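Local coordinates for protein neuraminidase (Influenza A virus, PDB 4GDI) that is a tetrameric neuraminidase-like surface protein of a bat influenza A virus whose predicted sialidase activity is doubtful, its putative active site having diverged, at residues N240-L251 and T279-Q288. Residues are numbered along the deposited sequence; the frame is centred on the assembly and turned at random.
Sequences NGAPTDFPRGGL and TSKTKAESSQ. With CA (calcium ion), chain R.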
# COMPACT_ATOMS: atom_id res chain seq x y z
N ASN A 240 2.69 22.26 43.54
CA ASN A 240 1.64 23.25 43.34
C ASN A 240 0.40 22.80 44.10
O ASN A 240 0.48 21.89 44.94
CB ASN A 240 1.37 23.46 41.85
CG ASN A 240 0.86 22.20 41.15
OD1 ASN A 240 1.05 21.08 41.63
ND2 ASN A 240 0.22 22.38 40.00
N GLY A 241 -0.74 23.43 43.84
CA GLY A 241 -1.97 23.10 44.55
C GLY A 241 -3.07 22.68 43.60
O GLY A 241 -4.24 22.67 43.96
N ALA A 242 -2.69 22.30 42.38
CA ALA A 242 -3.67 21.88 41.38
C ALA A 242 -3.37 20.45 40.92
O ALA A 242 -2.56 20.25 40.03
CB ALA A 242 -3.61 22.82 40.21
N PRO A 243 -4.02 19.46 41.55
CA PRO A 243 -3.85 18.05 41.15
C PRO A 243 -4.24 17.86 39.69
O PRO A 243 -5.09 18.60 39.22
CB PRO A 243 -4.82 17.31 42.08
CG PRO A 243 -5.02 18.23 43.24
CD PRO A 243 -4.97 19.60 42.66
N THR A 244 -3.64 16.90 38.97
CA THR A 244 -3.95 16.75 37.55
C THR A 244 -4.44 15.36 37.14
O THR A 244 -4.78 15.14 35.98
CB THR A 244 -2.76 17.14 36.63
OG1 THR A 244 -1.65 16.25 36.84
CG2 THR A 244 -2.33 18.56 36.87
N ASP A 245 -4.50 14.43 38.08
CA ASP A 245 -5.08 13.13 37.81
C ASP A 245 -6.60 13.32 37.61
O ASP A 245 -7.16 14.37 37.90
CB ASP A 245 -4.82 12.20 38.99
CG ASP A 245 -4.83 10.73 38.61
OD1 ASP A 245 -5.10 10.40 37.43
OD2 ASP A 245 -4.58 9.91 39.51
N PHE A 246 -7.25 12.30 37.07
CA PHE A 246 -8.69 12.20 37.12
C PHE A 246 -9.06 10.80 37.57
O PHE A 246 -8.63 9.83 36.94
CB PHE A 246 -9.36 12.52 35.79
CG PHE A 246 -10.85 12.67 35.91
CD1 PHE A 246 -11.67 11.55 35.96
CD2 PHE A 246 -11.42 13.92 36.05
CE1 PHE A 246 -13.04 11.67 36.12
CE2 PHE A 246 -12.80 14.06 36.20
CZ PHE A 246 -13.60 12.93 36.24
N PRO A 247 -9.86 10.68 38.64
CA PRO A 247 -10.53 11.80 39.34
C PRO A 247 -9.59 12.59 40.23
O PRO A 247 -8.42 12.23 40.40
CB PRO A 247 -11.58 11.08 40.21
CG PRO A 247 -10.97 9.77 40.51
CD PRO A 247 -10.13 9.39 39.30
N ARG A 248 -10.11 13.68 40.79
CA ARG A 248 -9.34 14.50 41.72
C ARG A 248 -10.29 15.37 42.53
O ARG A 248 -11.45 15.52 42.18
CB ARG A 248 -8.36 15.41 40.98
CG ARG A 248 -8.99 16.34 39.96
CD ARG A 248 -7.97 17.37 39.48
NE ARG A 248 -8.50 18.32 38.50
CZ ARG A 248 -8.75 18.05 37.22
NH1 ARG A 248 -8.54 16.84 36.71
NH2 ARG A 248 -9.23 19.02 36.45
N GLY A 249 -9.77 15.94 43.62
CA GLY A 249 -10.50 16.93 44.39
C GLY A 249 -10.25 18.32 43.84
O GLY A 249 -9.76 18.48 42.71
N GLY A 250 -10.56 19.34 44.63
CA GLY A 250 -10.40 20.72 44.21
C GLY A 250 -9.00 21.26 44.46
O GLY A 250 -8.11 20.53 44.90
N LEU A 251 -8.82 22.54 44.15
CA LEU A 251 -7.55 23.23 44.38
C LEU A 251 -7.21 23.32 45.86
O LEU A 251 -8.09 23.41 46.72
CB LEU A 251 -7.61 24.63 43.78
CG LEU A 251 -8.01 24.70 42.30
CD1 LEU A 251 -7.95 26.14 41.79
CD2 LEU A 251 -7.12 23.79 41.46
N THR A 279 1.63 21.59 33.02
CA THR A 279 0.70 20.60 33.53
C THR A 279 -0.41 20.42 32.53
O THR A 279 -0.63 21.28 31.69
CB THR A 279 0.09 21.03 34.88
OG1 THR A 279 -0.45 22.34 34.75
CG2 THR A 279 1.16 21.03 35.97
N SER A 280 -1.13 19.30 32.65
CA SER A 280 -2.25 19.05 31.77
C SER A 280 -3.36 18.30 32.52
O SER A 280 -3.09 17.43 33.35
CB SER A 280 -1.79 18.27 30.53
OG SER A 280 -1.19 17.05 30.90
N LYS A 281 -4.61 18.67 32.26
CA LYS A 281 -5.73 18.08 32.98
C LYS A 281 -7.08 18.37 32.30
O LYS A 281 -7.21 19.25 31.44
CB LYS A 281 -5.75 18.60 34.41
CG LYS A 281 -5.96 20.12 34.51
CD LYS A 281 -5.98 20.61 35.97
CE LYS A 281 -6.47 22.06 36.07
NZ LYS A 281 -6.66 22.50 37.49
N THR A 282 -8.09 17.60 32.69
CA THR A 282 -9.46 17.87 32.28
C THR A 282 -9.84 19.30 32.72
O THR A 282 -9.38 19.79 33.75
CB THR A 282 -10.43 16.87 32.91
OG1 THR A 282 -10.30 16.92 34.34
CG2 THR A 282 -10.14 15.42 32.42
N LYS A 283 -10.65 19.97 31.91
CA LYS A 283 -11.18 21.27 32.28
C LYS A 283 -11.82 21.17 33.67
O LYS A 283 -11.44 21.87 34.60
CB LYS A 283 -12.20 21.73 31.23
CG LYS A 283 -13.00 22.98 31.56
CD LYS A 283 -12.12 24.20 31.76
CE LYS A 283 -12.95 25.45 32.03
NZ LYS A 283 -13.91 25.77 30.92
N ALA A 284 -12.77 20.25 33.81
CA ALA A 284 -13.54 20.11 35.04
C ALA A 284 -13.03 18.96 35.92
O ALA A 284 -12.64 17.91 35.42
CB ALA A 284 -15.00 19.87 34.69
N GLU A 285 -13.07 19.16 37.23
CA GLU A 285 -12.75 18.07 38.15
C GLU A 285 -13.95 17.13 38.30
O GLU A 285 -13.85 16.08 38.92
CB GLU A 285 -12.40 18.63 39.53
CG GLU A 285 -13.60 19.21 40.25
CD GLU A 285 -13.21 20.05 41.43
OE1 GLU A 285 -12.55 21.10 41.21
OE2 GLU A 285 -13.55 19.68 42.57
N SER A 286 -15.08 17.55 37.74
CA SER A 286 -16.34 16.85 37.94
C SER A 286 -16.63 15.85 36.82
O SER A 286 -17.34 14.88 37.02
CB SER A 286 -17.47 17.88 38.03
OG SER A 286 -17.33 18.88 37.03
N SER A 287 -16.07 16.10 35.64
CA SER A 287 -16.25 15.19 34.52
C SER A 287 -14.97 15.11 33.72
O SER A 287 -14.14 16.01 33.77
CB SER A 287 -17.37 15.69 33.62
OG SER A 287 -16.97 16.84 32.90
N GLN A 288 -14.81 14.03 32.97
CA GLN A 288 -13.64 13.83 32.13
C GLN A 288 -13.81 14.61 30.84
O GLN A 288 -13.73 14.05 29.74
CB GLN A 288 -13.48 12.34 31.85
CG GLN A 288 -12.10 11.82 31.94
CD GLN A 288 -12.07 10.32 31.82
OE1 GLN A 288 -12.29 9.62 32.80
NE2 GLN A 288 -11.84 9.82 30.61
CA CA R . -5.07 8.89 41.47
O HOH W 1 -6.50 21.01 39.63
O HOH W 2 -7.11 15.34 34.36
O HOH W 3 -3.87 14.57 33.20
O HOH W 4 -0.79 16.68 34.24
O HOH W 5 -7.01 10.34 41.59
O HOH W 6 -13.03 13.72 40.02
O HOH W 7 -9.53 21.62 37.71
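Thr244 and Lys281 bring the two backbones together, their CA atoms 5.1 Å apart, and Arg248 and Glu285 make a second approach; between them no direct backbone hydrogen bond joins the irregular loop 240-251 to 279-288. All the direct hydrogen bonds between the segments come from Arg248. Its chain runs extended from CG to NE and meets Thr282 end-on: NH2 donates to Thr282 O at 2.8 Å, while NH1 reaches Thr282 OG1 at 3.0 Å, both bonds bent (139°). NH1 also donates to Asp245 O within its own loop, a straighter bond (161°) lying in the guanidinium plane. Thr282 OG1, while accepting from Arg248, donates to Ala284 O at 2.8 Å, which fixes the hydroxyl and braces the turn after strand 277-281. Lys281 CD lies over one face of the guanidinium, 3.6 Å from Arg248 NH2, and Glu285 CA over the opposite one, both toward the rim. Lys281 NZ and Arg248 NH2 are like charges close together, but water 7 accepts from both, which probably eases the repulsion. Phe246, with CG anti to its backbone N (chi1 -169°), turns its ring into the bend 284-288; Gln288 CG makes a CH-pi contact over one face, 4.3 Å from the centroid. Water 2 links Thr244 O to Thr282 N, and water 6 links Arg248 N to Glu285 O. Asp245 points its CB away from 279-288, and its OD2 binds calcium at 2.3 Å; the carbonyls of Asn215, Asp219, Gly263 and Gly265 and water 5 complete the site. The contact thus lays this calcium-binding loop, which follows strand 233-236, against the end of strand 277-281, an outermost strand of the next propeller sheet, and the turn leading into its antiparallel neighbour 289-296.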